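Local atomic coordinates of replicative DNA helicase (Helicobacter pylori, PDB entry 3GXV), a protein that probably unwinds duplex DNA at the replication fork as a ring-shaped, ATP-driven hexameric helicase, its N-terminal domain taking part in the partnership with primase. Residues E30-L35 and L47-A52; S19-V22 and K27-E30; F66-M71 and I77-L82; K5-L10 and D39-P44. All blocks are in the same frame, centred on the assembly; numbering follows the deposited sequence.

Contact 1: residues E30-L35 and L47-A52; sequences EVHSVL and LFFEIA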
loop_
_atom_site.group_PDB
_atom_site.type_symbol
_atom_site.label_atom_id
_atom_site.label_comp_id
_atom_site.label_asym_id
_atom_site.label_seq_id
_atom_site.Cartn_x
_atom_site.Cartn_y
_atom_site.Cartn_z
ATOM N N GLU B 30 1.180 1.524 -14.688
ATOM C CA GLU B 30 0.599 1.160 -15.964
ATOM C C GLU B 30 -0.670 1.977 -16.229
ATOM O O GLU B 30 -0.823 2.582 -17.293
ATOM C CB GLU B 30 0.294 -0.339 -15.972
ATOM C CG GLU B 30 1.534 -1.229 -15.774
ATOM C CD GLU B 30 1.796 -1.606 -14.319
ATOM O OE1 GLU B 30 0.985 -2.362 -13.744
ATOM O OE2 GLU B 30 2.813 -1.155 -13.749
ATOM N N VAL B 31 -1.568 2.001 -15.248
ATOM C CA VAL B 31 -2.819 2.741 -15.351
ATOM C C VAL B 31 -2.585 4.224 -15.622
ATOM O O VAL B 31 -3.293 4.823 -16.429
ATOM C CB VAL B 31 -3.643 2.593 -14.058
ATOM C CG1 VAL B 31 -4.922 3.434 -14.139
ATOM C CG2 VAL B 31 -3.981 1.120 -13.840
ATOM N N HIS B 32 -1.587 4.801 -14.950
ATOM C CA HIS B 32 -1.250 6.224 -15.089
ATOM C C HIS B 32 -0.630 6.530 -16.454
ATOM O O HIS B 32 -0.590 7.686 -16.882
ATOM C CB HIS B 32 -0.271 6.640 -13.981
ATOM C CG HIS B 32 -0.047 8.120 -13.885
ATOM N ND1 HIS B 32 1.007 8.660 -13.175
ATOM C CD2 HIS B 32 -0.745 9.164 -14.375
ATOM C CE1 HIS B 32 0.942 9.980 -13.238
ATOM N NE2 HIS B 32 -0.109 10.313 -13.957
ATOM N N SER B 33 -0.144 5.495 -17.132
ATOM C CA SER B 33 0.467 5.676 -18.444
ATOM C C SER B 33 -0.615 5.899 -19.488
ATOM O O SER B 33 -0.325 6.094 -20.673
ATOM C CB SER B 33 1.296 4.449 -18.819
ATOM O OG SER B 33 1.996 4.663 -20.027
ATOM N N VAL B 34 -1.868 5.869 -19.035
ATOM C CA VAL B 34 -3.020 6.061 -19.905
ATOM C C VAL B 34 -4.093 6.935 -19.251
ATOM O O VAL B 34 -4.952 7.474 -19.934
ATOM C CB VAL B 34 -3.638 4.681 -20.306
ATOM C CG1 VAL B 34 -5.041 4.860 -20.906
ATOM C CG2 VAL B 34 -2.727 3.985 -21.326
ATOM N N LEU B 35 -4.021 7.109 -17.936
ATOM C CA LEU B 35 -5.027 7.885 -17.226
ATOM C C LEU B 35 -4.550 8.951 -16.253
ATOM O O LEU B 35 -3.623 8.743 -15.487
ATOM C CB LEU B 35 -5.954 6.936 -16.462
ATOM C CG LEU B 35 -6.844 5.968 -17.249
ATOM C CD1 LEU B 35 -7.454 4.955 -16.302
ATOM C CD2 LEU B 35 -7.931 6.741 -17.974
ATOM N N LEU B 47 -10.311 11.924 -7.729
ATOM C CA LEU B 47 -9.678 12.449 -6.525
ATOM C C LEU B 47 -8.893 11.321 -5.848
ATOM O O LEU B 47 -7.770 11.532 -5.359
ATOM C CB LEU B 47 -10.737 13.025 -5.571
ATOM C CG LEU B 47 -10.292 13.659 -4.239
ATOM C CD1 LEU B 47 -8.994 14.432 -4.426
ATOM C CD2 LEU B 47 -11.398 14.584 -3.715
ATOM N N PHE B 48 -9.496 10.130 -5.826
ATOM C CA PHE B 48 -8.869 8.947 -5.244
ATOM C C PHE B 48 -7.597 8.634 -6.035
ATOM O O PHE B 48 -6.528 8.481 -5.452
ATOM C CB PHE B 48 -9.810 7.744 -5.322
ATOM C CG PHE B 48 -9.303 6.525 -4.601
ATOM C CD1 PHE B 48 -9.608 6.323 -3.267
ATOM C CD2 PHE B 48 -8.541 5.565 -5.266
ATOM C CE1 PHE B 48 -9.159 5.178 -2.599
ATOM C CE2 PHE B 48 -8.089 4.423 -4.610
ATOM C CZ PHE B 48 -8.402 4.226 -3.275
ATOM N N PHE B 49 -7.718 8.546 -7.358
ATOM C CA PHE B 49 -6.563 8.267 -8.211
ATOM C C PHE B 49 -5.431 9.260 -7.916
ATOM O O PHE B 49 -4.247 8.921 -7.946
ATOM C CB PHE B 49 -6.956 8.367 -9.692
ATOM C CG PHE B 49 -5.927 7.795 -10.637
ATOM C CD1 PHE B 49 -5.494 6.474 -10.496
ATOM C CD2 PHE B 49 -5.359 8.585 -11.634
ATOM C CE1 PHE B 49 -4.515 5.957 -11.331
ATOM C CE2 PHE B 49 -4.372 8.070 -12.479
ATOM C CZ PHE B 49 -3.951 6.761 -12.324
ATOM N N GLU B 50 -5.824 10.492 -7.621
ATOM C CA GLU B 50 -4.902 11.578 -7.338
ATOM C C GLU B 50 -4.108 11.307 -6.065
ATOM O O GLU B 50 -2.877 11.356 -6.065
ATOM C CB GLU B 50 -5.710 12.862 -7.188
ATOM C CG GLU B 50 -4.974 14.178 -7.382
ATOM C CD GLU B 50 -5.909 15.350 -7.132
ATOM O OE1 GLU B 50 -6.155 15.664 -5.948
ATOM O OE2 GLU B 50 -6.428 15.932 -8.112
ATOM N N ILE B 51 -4.820 11.023 -4.976
ATOM C CA ILE B 51 -4.169 10.747 -3.702
ATOM C C ILE B 51 -3.278 9.515 -3.831
ATOM O O ILE B 51 -2.215 9.438 -3.208
ATOM C CB ILE B 51 -5.204 10.521 -2.576
ATOM C CG1 ILE B 51 -6.004 11.807 -2.328
ATOM C CG2 ILE B 51 -4.491 10.104 -1.301
ATOM C CD1 ILE B 51 -7.298 11.596 -1.536
ATOM N N ALA B 52 -3.705 8.562 -4.651
ATOM C CA ALA B 52 -2.937 7.340 -4.846
ATOM C C ALA B 52 -1.638 7.663 -5.567
ATOM O O ALA B 52 -0.569 7.212 -5.162
ATOM C CB ALA B 52 -3.753 6.317 -5.642
#

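Contact 2: residues S19-V22 and K27-E30; sequences SGIV and KIEE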
loop_
_atom_site.group_PDB
_atom_site.type_symbol
_atom_site.label_atom_id
_atom_site.label_comp_id
_atom_site.label_asym_id
_atom_site.label_seq_id
_atom_site.Cartn_x
_atom_site.Cartn_y
_atom_site.Cartn_z
ATOM N N SER B 19 -9.823 -0.340 -7.263
ATOM C CA SER B 19 -9.782 -1.426 -6.296
ATOM C C SER B 19 -8.635 -2.348 -6.686
ATOM O O SER B 19 -7.972 -2.906 -5.819
ATOM C CB SER B 19 -11.089 -2.217 -6.306
ATOM O OG SER B 19 -10.926 -3.439 -5.611
ATOM N N GLY B 20 -8.411 -2.498 -7.990
ATOM C CA GLY B 20 -7.327 -3.345 -8.469
ATOM C C GLY B 20 -5.960 -2.780 -8.103
ATOM O O GLY B 20 -5.036 -3.519 -7.770
ATOM N N ILE B 21 -5.839 -1.459 -8.172
ATOM C CA ILE B 21 -4.598 -0.759 -7.836
ATOM C C ILE B 21 -4.275 -0.924 -6.350
ATOM O O ILE B 21 -3.102 -0.968 -5.959
ATOM C CB ILE B 21 -4.712 0.750 -8.160
ATOM C CG1 ILE B 21 -4.772 0.945 -9.675
ATOM C CG2 ILE B 21 -3.547 1.529 -7.531
ATOM C CD1 ILE B 21 -4.839 2.393 -10.098
ATOM N N VAL B 22 -5.324 -1.014 -5.535
ATOM C CA VAL B 22 -5.174 -1.186 -4.095
ATOM C C VAL B 22 -4.651 -2.584 -3.770
ATOM O O VAL B 22 -4.014 -2.791 -2.743
ATOM C CB VAL B 22 -6.519 -0.945 -3.373
ATOM C CG1 VAL B 22 -6.409 -1.327 -1.901
ATOM C CG2 VAL B 22 -6.916 0.526 -3.506
ATOM N N LYS B 27 0.441 -1.612 -10.112
ATOM C CA LYS B 27 -0.377 -1.433 -11.306
ATOM C C LYS B 27 -0.705 0.022 -11.568
ATOM O O LYS B 27 -1.243 0.360 -12.632
ATOM C CB LYS B 27 -1.686 -2.217 -11.191
ATOM C CG LYS B 27 -1.601 -3.705 -11.551
ATOM C CD LYS B 27 -2.943 -4.385 -11.316
ATOM C CE LYS B 27 -2.940 -5.851 -11.738
ATOM N NZ LYS B 27 -3.011 -6.017 -13.213
ATOM N N ILE B 28 -0.369 0.885 -10.616
ATOM C CA ILE B 28 -0.681 2.302 -10.753
ATOM C C ILE B 28 0.176 2.979 -11.813
ATOM O O ILE B 28 -0.218 3.987 -12.394
ATOM C CB ILE B 28 -0.540 3.045 -9.388
ATOM C CG1 ILE B 28 -1.274 4.388 -9.450
ATOM C CG2 ILE B 28 0.929 3.276 -9.054
ATOM C CD1 ILE B 28 -1.306 5.133 -8.121
ATOM N N GLU B 29 1.343 2.408 -12.076
ATOM C CA GLU B 29 2.254 2.963 -13.075
ATOM C C GLU B 29 1.675 2.736 -14.468
ATOM O O GLU B 29 1.661 3.637 -15.312
ATOM C CB GLU B 29 3.620 2.287 -12.948
ATOM C CG GLU B 29 4.163 2.344 -11.526
ATOM C CD GLU B 29 5.250 1.324 -11.252
ATOM O OE1 GLU B 29 5.654 1.196 -10.076
ATOM O OE2 GLU B 29 5.698 0.654 -12.210
ATOM N N GLU B 30 1.180 1.524 -14.688
ATOM C CA GLU B 30 0.599 1.160 -15.964
ATOM C C GLU B 30 -0.670 1.977 -16.229
ATOM O O GLU B 30 -0.823 2.582 -17.293
ATOM C CB GLU B 30 0.294 -0.339 -15.972
ATOM C CG GLU B 30 1.534 -1.229 -15.774
ATOM C CD GLU B 30 1.796 -1.606 -14.319
ATOM O OE1 GLU B 30 0.985 -2.362 -13.744
ATOM O OE2 GLU B 30 2.813 -1.155 -13.749
#

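Contact 3: residues F66-M71 and I77-L82; sequences FIRQKM and IKEEDL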
loop_
_atom_site.group_PDB
_atom_site.type_symbol
_atom_site.label_atom_id
_atom_site.label_comp_id
_atom_site.label_asym_id
_atom_site.label_seq_id
_atom_site.Cartn_x
_atom_site.Cartn_y
_atom_site.Cartn_z
ATOM N N PHE B 66 -3.909 4.795 4.678
ATOM C CA PHE B 66 -3.276 5.967 4.099
ATOM C C PHE B 66 -4.105 6.809 3.138
ATOM O O PHE B 66 -3.864 8.011 3.001
ATOM C CB PHE B 66 -1.973 5.544 3.457
ATOM C CG PHE B 66 -0.984 5.001 4.449
ATOM C CD1 PHE B 66 -0.391 5.842 5.382
ATOM C CD2 PHE B 66 -0.688 3.641 4.483
ATOM C CE1 PHE B 66 0.480 5.344 6.331
ATOM C CE2 PHE B 66 0.183 3.136 5.430
ATOM C CZ PHE B 66 0.769 3.987 6.358
ATOM N N ILE B 67 -5.090 6.198 2.481
ATOM C CA ILE B 67 -5.913 6.959 1.554
ATOM C C ILE B 67 -6.692 7.968 2.365
ATOM O O ILE B 67 -6.853 9.111 1.956
ATOM C CB ILE B 67 -6.902 6.061 0.775
ATOM C CG1 ILE B 67 -6.148 5.207 -0.239
ATOM C CG2 ILE B 67 -7.939 6.918 0.077
ATOM C CD1 ILE B 67 -5.426 6.011 -1.300
ATOM N N ARG B 68 -7.153 7.545 3.533
ATOM C CA ARG B 68 -7.927 8.422 4.392
ATOM C C ARG B 68 -7.034 9.407 5.134
ATOM O O ARG B 68 -7.478 10.490 5.510
ATOM C CB ARG B 68 -8.730 7.604 5.391
ATOM C CG ARG B 68 -9.681 6.604 4.760
ATOM C CD ARG B 68 -10.873 6.394 5.675
ATOM N NE ARG B 68 -11.287 5.001 5.794
ATOM C CZ ARG B 68 -11.593 4.219 4.768
ATOM N NH1 ARG B 68 -11.528 4.684 3.529
ATOM N NH2 ARG B 68 -11.985 2.968 4.984
ATOM N N GLN B 69 -5.782 9.027 5.361
ATOM C CA GLN B 69 -4.851 9.915 6.039
ATOM C C GLN B 69 -4.380 11.003 5.078
ATOM O O GLN B 69 -4.212 12.150 5.470
ATOM C CB GLN B 69 -3.632 9.139 6.560
ATOM C CG GLN B 69 -3.837 8.443 7.895
ATOM C CD GLN B 69 -2.524 7.972 8.510
ATOM O OE1 GLN B 69 -1.589 8.755 8.669
ATOM N NE2 GLN B 69 -2.452 6.694 8.866
ATOM N N LYS B 70 -4.186 10.642 3.812
ATOM C CA LYS B 70 -3.705 11.593 2.809
ATOM C C LYS B 70 -4.797 12.407 2.105
ATOM O O LYS B 70 -4.522 13.106 1.129
ATOM C CB LYS B 70 -2.857 10.865 1.763
ATOM C CG LYS B 70 -1.810 11.746 1.104
ATOM C CD LYS B 70 -0.725 12.143 2.107
ATOM C CE LYS B 70 0.167 13.227 1.544
ATOM N NZ LYS B 70 -0.632 14.441 1.224
ATOM N N MET B 71 -6.031 12.319 2.593
ATOM C CA MET B 71 -7.136 13.074 2.010
ATOM C C MET B 71 -7.036 14.549 2.415
ATOM O O MET B 71 -6.988 14.874 3.599
ATOM C CB MET B 71 -8.473 12.486 2.459
ATOM C CG MET B 71 -9.189 11.695 1.369
ATOM S SD MET B 71 -10.852 11.202 1.865
ATOM C CE MET B 71 -10.662 9.450 1.922
ATOM N N ILE B 77 -13.526 12.825 0.524
ATOM C CA ILE B 77 -14.251 11.807 -0.231
ATOM C C ILE B 77 -15.269 11.103 0.668
ATOM O O ILE B 77 -14.896 10.321 1.542
ATOM C CB ILE B 77 -13.288 10.739 -0.810
ATOM C CG1 ILE B 77 -12.332 11.384 -1.809
ATOM C CG2 ILE B 77 -14.080 9.644 -1.500
ATOM C CD1 ILE B 77 -11.367 10.406 -2.455
ATOM N N LYS B 78 -16.552 11.377 0.438
ATOM C CA LYS B 78 -17.626 10.787 1.230
ATOM C C LYS B 78 -17.449 9.292 1.432
ATOM O O LYS B 78 -17.245 8.543 0.469
ATOM C CB LYS B 78 -18.977 11.064 0.579
ATOM C CG LYS B 78 -19.335 12.532 0.547
ATOM C CD LYS B 78 -20.733 12.741 0.006
ATOM C CE LYS B 78 -21.111 14.213 0.003
ATOM N NZ LYS B 78 -22.505 14.392 -0.489
ATOM N N GLU B 79 -17.536 8.873 2.694
ATOM C CA GLU B 79 -17.370 7.476 3.074
ATOM C C GLU B 79 -18.030 6.463 2.156
ATOM O O GLU B 79 -17.472 5.389 1.914
ATOM C CB GLU B 79 -17.864 7.249 4.505
ATOM C CG GLU B 79 -16.809 7.480 5.569
ATOM C CD GLU B 79 -15.637 6.519 5.453
ATOM O OE1 GLU B 79 -15.865 5.291 5.480
ATOM O OE2 GLU B 79 -14.486 6.992 5.343
ATOM N N GLU B 80 -19.211 6.781 1.643
ATOM C CA GLU B 80 -19.882 5.830 0.769
ATOM C C GLU B 80 -19.106 5.598 -0.523
ATOM O O GLU B 80 -19.145 4.504 -1.086
ATOM C CB GLU B 80 -21.306 6.294 0.449
ATOM C CG GLU B 80 -21.425 7.710 -0.098
ATOM C CD GLU B 80 -21.774 8.734 0.977
ATOM O OE1 GLU B 80 -22.127 9.874 0.606
ATOM O OE2 GLU B 80 -21.694 8.406 2.187
ATOM N N ASP B 81 -18.393 6.624 -0.977
ATOM C CA ASP B 81 -17.614 6.534 -2.210
ATOM C C ASP B 81 -16.336 5.729 -2.012
ATOM O O ASP B 81 -15.796 5.162 -2.965
ATOM C CB ASP B 81 -17.271 7.936 -2.731
ATOM C CG ASP B 81 -18.466 8.627 -3.364
ATOM O OD1 ASP B 81 -19.138 7.995 -4.195
ATOM O OD2 ASP B 81 -18.735 9.799 -3.043
ATOM N N LEU B 82 -15.867 5.698 -0.767
ATOM C CA LEU B 82 -14.666 4.964 -0.405
ATOM C C LEU B 82 -15.005 3.483 -0.339
ATOM O O LEU B 82 -14.392 2.670 -1.029
ATOM C CB LEU B 82 -14.135 5.443 0.956
ATOM C CG LEU B 82 -13.479 6.828 1.059
ATOM C CD1 LEU B 82 -13.189 7.153 2.514
ATOM C CD2 LEU B 82 -12.191 6.857 0.254
#

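Contact 4: residues K5-L10 and D39-P44; sequences KHLQQL and DFYYPP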
loop_
_atom_site.group_PDB
_atom_site.type_symbol
_atom_site.label_atom_id
_atom_site.label_comp_id
_atom_site.label_asym_id
_atom_site.label_seq_id
_atom_site.Cartn_x
_atom_site.Cartn_y
_atom_site.Cartn_z
ATOM N N LYS B 5 -27.602 2.665 -18.068
ATOM C CA LYS B 5 -26.830 1.469 -17.758
ATOM C C LYS B 5 -25.352 1.700 -18.052
ATOM O O LYS B 5 -24.490 1.372 -17.246
ATOM C CB LYS B 5 -27.331 0.297 -18.604
ATOM C CG LYS B 5 -26.456 -0.944 -18.521
ATOM C CD LYS B 5 -26.504 -1.733 -19.818
ATOM C CE LYS B 5 -25.860 -0.951 -20.956
ATOM N NZ LYS B 5 -24.411 -0.669 -20.708
ATOM N N HIS B 6 -25.083 2.254 -19.231
ATOM C CA HIS B 6 -23.728 2.545 -19.687
ATOM C C HIS B 6 -22.986 3.408 -18.684
ATOM O O HIS B 6 -21.883 3.072 -18.253
ATOM C CB HIS B 6 -23.773 3.264 -21.035
ATOM C CG HIS B 6 -22.431 3.702 -21.526
ATOM N ND1 HIS B 6 -21.431 2.812 -21.852
ATOM C CD2 HIS B 6 -21.916 4.941 -21.734
ATOM C CE1 HIS B 6 -20.360 3.482 -22.240
ATOM N NE2 HIS B 6 -20.628 4.773 -22.178
ATOM N N LEU B 7 -23.600 4.527 -18.326
ATOM C CA LEU B 7 -23.012 5.455 -17.376
ATOM C C LEU B 7 -22.693 4.743 -16.075
ATOM O O LEU B 7 -21.616 4.926 -15.524
ATOM C CB LEU B 7 -23.970 6.619 -17.104
ATOM C CG LEU B 7 -24.040 7.668 -18.211
ATOM C CD1 LEU B 7 -25.104 8.706 -17.892
ATOM C CD2 LEU B 7 -22.674 8.298 -18.367
ATOM N N GLN B 8 -23.645 3.948 -15.594
ATOM C CA GLN B 8 -23.499 3.196 -14.349
ATOM C C GLN B 8 -22.335 2.219 -14.487
ATOM O O GLN B 8 -21.619 1.955 -13.532
ATOM C CB GLN B 8 -24.801 2.440 -14.036
ATOM C CG GLN B 8 -26.036 3.368 -13.886
ATOM C CD GLN B 8 -27.349 2.626 -13.639
ATOM O OE1 GLN B 8 -27.658 1.644 -14.306
ATOM N NE2 GLN B 8 -28.131 3.112 -12.692
ATOM N N GLN B 9 -22.161 1.709 -15.702
ATOM C CA GLN B 9 -21.113 0.762 -16.059
ATOM C C GLN B 9 -19.742 1.444 -15.979
ATOM O O GLN B 9 -18.771 0.855 -15.510
ATOM C CB GLN B 9 -21.389 0.260 -17.478
ATOM C CG GLN B 9 -20.385 -0.706 -18.084
ATOM C CD GLN B 9 -20.741 -1.025 -19.530
ATOM O OE1 GLN B 9 -21.835 -1.513 -19.815
ATOM N NE2 GLN B 9 -19.827 -0.735 -20.448
ATOM N N LEU B 10 -19.680 2.690 -16.439
ATOM C CA LEU B 10 -18.452 3.470 -16.422
ATOM C C LEU B 10 -18.016 3.727 -14.978
ATOM O O LEU B 10 -16.833 3.606 -14.631
ATOM C CB LEU B 10 -18.676 4.802 -17.133
ATOM C CG LEU B 10 -18.069 4.945 -18.530
ATOM C CD1 LEU B 10 -18.445 6.310 -19.117
ATOM C CD2 LEU B 10 -16.551 4.783 -18.434
ATOM N N ASP B 39 -9.432 12.223 -15.971
ATOM C CA ASP B 39 -10.048 11.324 -16.940
ATOM C C ASP B 39 -11.132 10.441 -16.358
ATOM O O ASP B 39 -11.716 9.639 -17.081
ATOM C CB ASP B 39 -9.010 10.427 -17.614
ATOM C CG ASP B 39 -8.127 11.178 -18.568
ATOM O OD1 ASP B 39 -8.655 11.989 -19.363
ATOM O OD2 ASP B 39 -6.905 10.949 -18.530
ATOM N N PHE B 40 -11.395 10.579 -15.058
ATOM C CA PHE B 40 -12.430 9.768 -14.412
ATOM C C PHE B 40 -13.770 10.471 -14.485
ATOM O O PHE B 40 -13.850 11.673 -14.301
ATOM C CB PHE B 40 -12.078 9.479 -12.954
ATOM C CG PHE B 40 -11.022 8.428 -12.790
ATOM C CD1 PHE B 40 -9.675 8.734 -12.989
ATOM C CD2 PHE B 40 -11.373 7.118 -12.508
ATOM C CE1 PHE B 40 -8.706 7.745 -12.910
ATOM C CE2 PHE B 40 -10.395 6.117 -12.429
ATOM C CZ PHE B 40 -9.064 6.440 -12.633
ATOM N N TYR B 41 -14.810 9.691 -14.760
ATOM C CA TYR B 41 -16.185 10.165 -14.901
ATOM C C TYR B 41 -16.773 10.618 -13.562
ATOM O O TYR B 41 -17.316 11.720 -13.450
ATOM C CB TYR B 41 -17.006 9.042 -15.536
ATOM C CG TYR B 41 -18.511 9.164 -15.449
ATOM C CD1 TYR B 41 -19.185 10.293 -15.916
ATOM C CD2 TYR B 41 -19.263 8.124 -14.921
ATOM C CE1 TYR B 41 -20.586 10.374 -15.844
ATOM C CE2 TYR B 41 -20.641 8.189 -14.855
ATOM C CZ TYR B 41 -21.292 9.310 -15.310
ATOM O OH TYR B 41 -22.652 9.363 -15.192
ATOM N N TYR B 42 -16.676 9.764 -12.551
ATOM C CA TYR B 42 -17.161 10.113 -11.221
ATOM C C TYR B 42 -15.976 10.824 -10.555
ATOM O O TYR B 42 -14.964 10.204 -10.260
ATOM C CB TYR B 42 -17.516 8.850 -10.446
ATOM C CG TYR B 42 -18.213 9.126 -9.147
ATOM C CD1 TYR B 42 -19.335 9.949 -9.106
ATOM C CD2 TYR B 42 -17.762 8.564 -7.955
ATOM C CE1 TYR B 42 -19.989 10.203 -7.918
ATOM C CE2 TYR B 42 -18.410 8.813 -6.762
ATOM C CZ TYR B 42 -19.527 9.633 -6.749
ATOM O OH TYR B 42 -20.211 9.868 -5.580
ATOM N N PRO B 43 -16.090 12.136 -10.326
ATOM C CA PRO B 43 -15.027 12.940 -9.711
ATOM C C PRO B 43 -14.333 12.362 -8.480
ATOM O O PRO B 43 -13.118 12.452 -8.352
ATOM C CB PRO B 43 -15.726 14.266 -9.414
ATOM C CG PRO B 43 -16.741 14.347 -10.498
ATOM C CD PRO B 43 -17.301 12.948 -10.515
ATOM N N PRO B 44 -15.099 11.782 -7.546
ATOM C CA PRO B 44 -14.453 11.217 -6.351
ATOM C C PRO B 44 -13.442 10.101 -6.668
ATOM O O PRO B 44 -12.525 9.837 -5.876
ATOM C CB PRO B 44 -15.637 10.724 -5.528
ATOM C CG PRO B 44 -16.698 11.749 -5.863
ATOM C CD PRO B 44 -16.562 11.855 -7.366
#

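Contact 1: residues E30-L35 and L47-A52
Val-31, on the last turn of helix 27-32, meets the ring of Phe-49 from helix 43-57. Its CG1 lies 3.8 Å from Phe-49 CE1, at a slant to the ring; a short branched side chain suits a place where the helix backbone stands so near an aromatic group. His-32 follows, and here backbone and side chain share the work. The ring edge of Phe-49 comes in at the backbone, with CZ 3.9 Å from His-32 CA, while the imidazole and phenyl rings form an offset edge-to-face pair, centroids 6.0 Å apart and planes at 82°. The edge of Phe-49 is turned toward the imidazole face. A hydrogen bond between His-32 NE2 and Glu-36 OE1 helps fix the rotation of this imidazole. Past the end of the helix, Leu-35 closes the far side: its carbonyl O stands 3.2 Å from Phe-49 CE2, near the ring plane, where the slightly positive ring hydrogens lie. Its CB adds a looser apolar contact, and its side chain also packs on Val-98 and Ile-101 of helix 95-119. Phe-49 reaches all three residues because its CG is anti to the backbone N (chi1 -167°), sending the ring out from its own helix. A single phenylalanine ring packed against the turn that ends a short helix is core packing of an all-helical bundle, here the DnaB-like helicase N-terminal domain.

Contact 2: residues S19-V22 and K27-E30
Lys-27, at the beginning of helix 27-32, lays the aliphatic part of its side chain beside the backbone of Gly-20 on helix 3-23. Lys-27 CD comes 4.2 Å from Gly-20 O, a loose contact of a methylene with a carbonyl. The lysine methylenes thus pass the bare backbone of the glycine, and close by the CA atoms of Lys-27 and Ile-21 are 5.5 Å apart. The ammonium group then leads off from helix 3-23, and NZ forms a salt bridge with Glu-119 OE2 of the second subunit. A lysine fits here because its long carbon chain can lie on the fold while its charge reaches the neighbouring chain. The two segments belong to consecutive helices, one long and one short, joined by a connection of only a few residues within the helical N-terminal domain. Next comes Ile-28, whose side chain crosses that of Ile-21 at about a right angle, two beta-branched residues offering each other broad, stiff apolar surfaces. The CG2 methyl of Ile-21 sits 3.8 Å from Ile-28 CB, and Ile-21 CD1 lies 4.1 Å from Ile-28 CG1. Having CG1 anti to the backbone N (chi1 -162°) directs the longer branch of Ile-28 onward, to meet Ala-52 of helix 43-57. Ile-28 also packs on Leu-53 of that helix and on Ile-62.

Contact 3: residues F66-M71 and I77-L82
Met-71 and Leu-82 reach toward each other tip to tip, the methionine CE lying against both leucine methyls, 3.4 Å from Leu-82 CD2, a tight fit. Behind that methyl the methionine side chain crosses that of Ile-77 at about a right angle, with Met-71 SD 3.6 Å from Ile-77 CB. The same sulfur accepts a weak hydrogen bond from Ile-77 N, 3.4 Å long with an angle of 157°; a flexible thioether thus fills an apolar corner and still offers a soft acceptor. Arg-68 runs obliquely past Leu-82, with Arg-68 NH1 nearest to Leu-82 CD1. Its bend at chi3 (-138°) brings one guanidinium face to Glu-79. There the carboxylate stands almost perpendicular, planes 88° apart, with OE2 over that face and 3.8 Å from Arg-68 NE. This long salt bridge is one of charges alone, since no N-H points at the oxygen. The firmer polar partner of Arg-68 is Glu-64, bridged by NH2. Ile-67 touches Leu-82 more loosely and also meets Phe-48 of helix 43-57. Two consecutive helices, 64-69 and 79-87, are in this way packed together across the loop that joins them, within the all-helical DnaB-like N-terminal domain.

Contact 4: residues K5-L10 and D39-P44
A helical turn, residues 5-10, faces the irregular loop that leads into helix 43-57, and the backbones are nearest where the CA atoms of Leu-10 and Tyr-41 stand 7.2 Å apart. Tyr-41 spans that gap. Its CG is anti to the backbone N (chi1 164°), which carries the ring out of the loop to the surface of helix 3-23. Leu-7 crosses it at about a right angle and gathers round the phenol end: CD2 lies 3.5 Å from Tyr-41 CZ and 3.3 Å from Tyr-41 OH. The hydroxyl therefore borders on the leucine's carbon atoms. The ring also passes the helix backbone, with CE2 3.5 Å from Leu-7 O, approached obliquely. One turn further along, Leu-10, starting toward the loop, sets CB 4.0 Å from Tyr-41 CD2. Tyrosine suits this place, having a ring broad enough to cover Leu-7 and reach Leu-10 from a partly exposed loop. Next to it, Tyr-42 occupies the N-cap position of helix 43-57 and lays its ring face on Pro-44 CD, 3.4 Å above the ring centre. Glu-14, further along helix 3-23, accepts hydrogen bonds from the backbone N of both Tyr-41 and Tyr-42, holding the loop just before the helix begins. Helix 95-119 adds a third wall, its Ala-104 packing on Leu-10 and Arg-108 on Tyr-41.

From the N terminus, helix 3-23 supplies segments to contacts 4 and 2. Contact 2 closes first, a short loop at the turn into helix 27-32, and is nested within the much longer loop closed by contact 4 at residues 39-44. Contact 1 starts at Glu-30, which it shares with contact 2, and crosses contact 4, ending on helix 43-57. Contact 3 then follows in series, pairing helix 64-69 with helix 79-87. Helix 43-57 ties the set together: Phe-49 meets Ile-21 and Phe-40, Ile-51 meets Met-71, and Leu-47 meets Ile-77. A probable hydrogen bond between Asp-81 and Tyr-42 joins contacts 3 and 4.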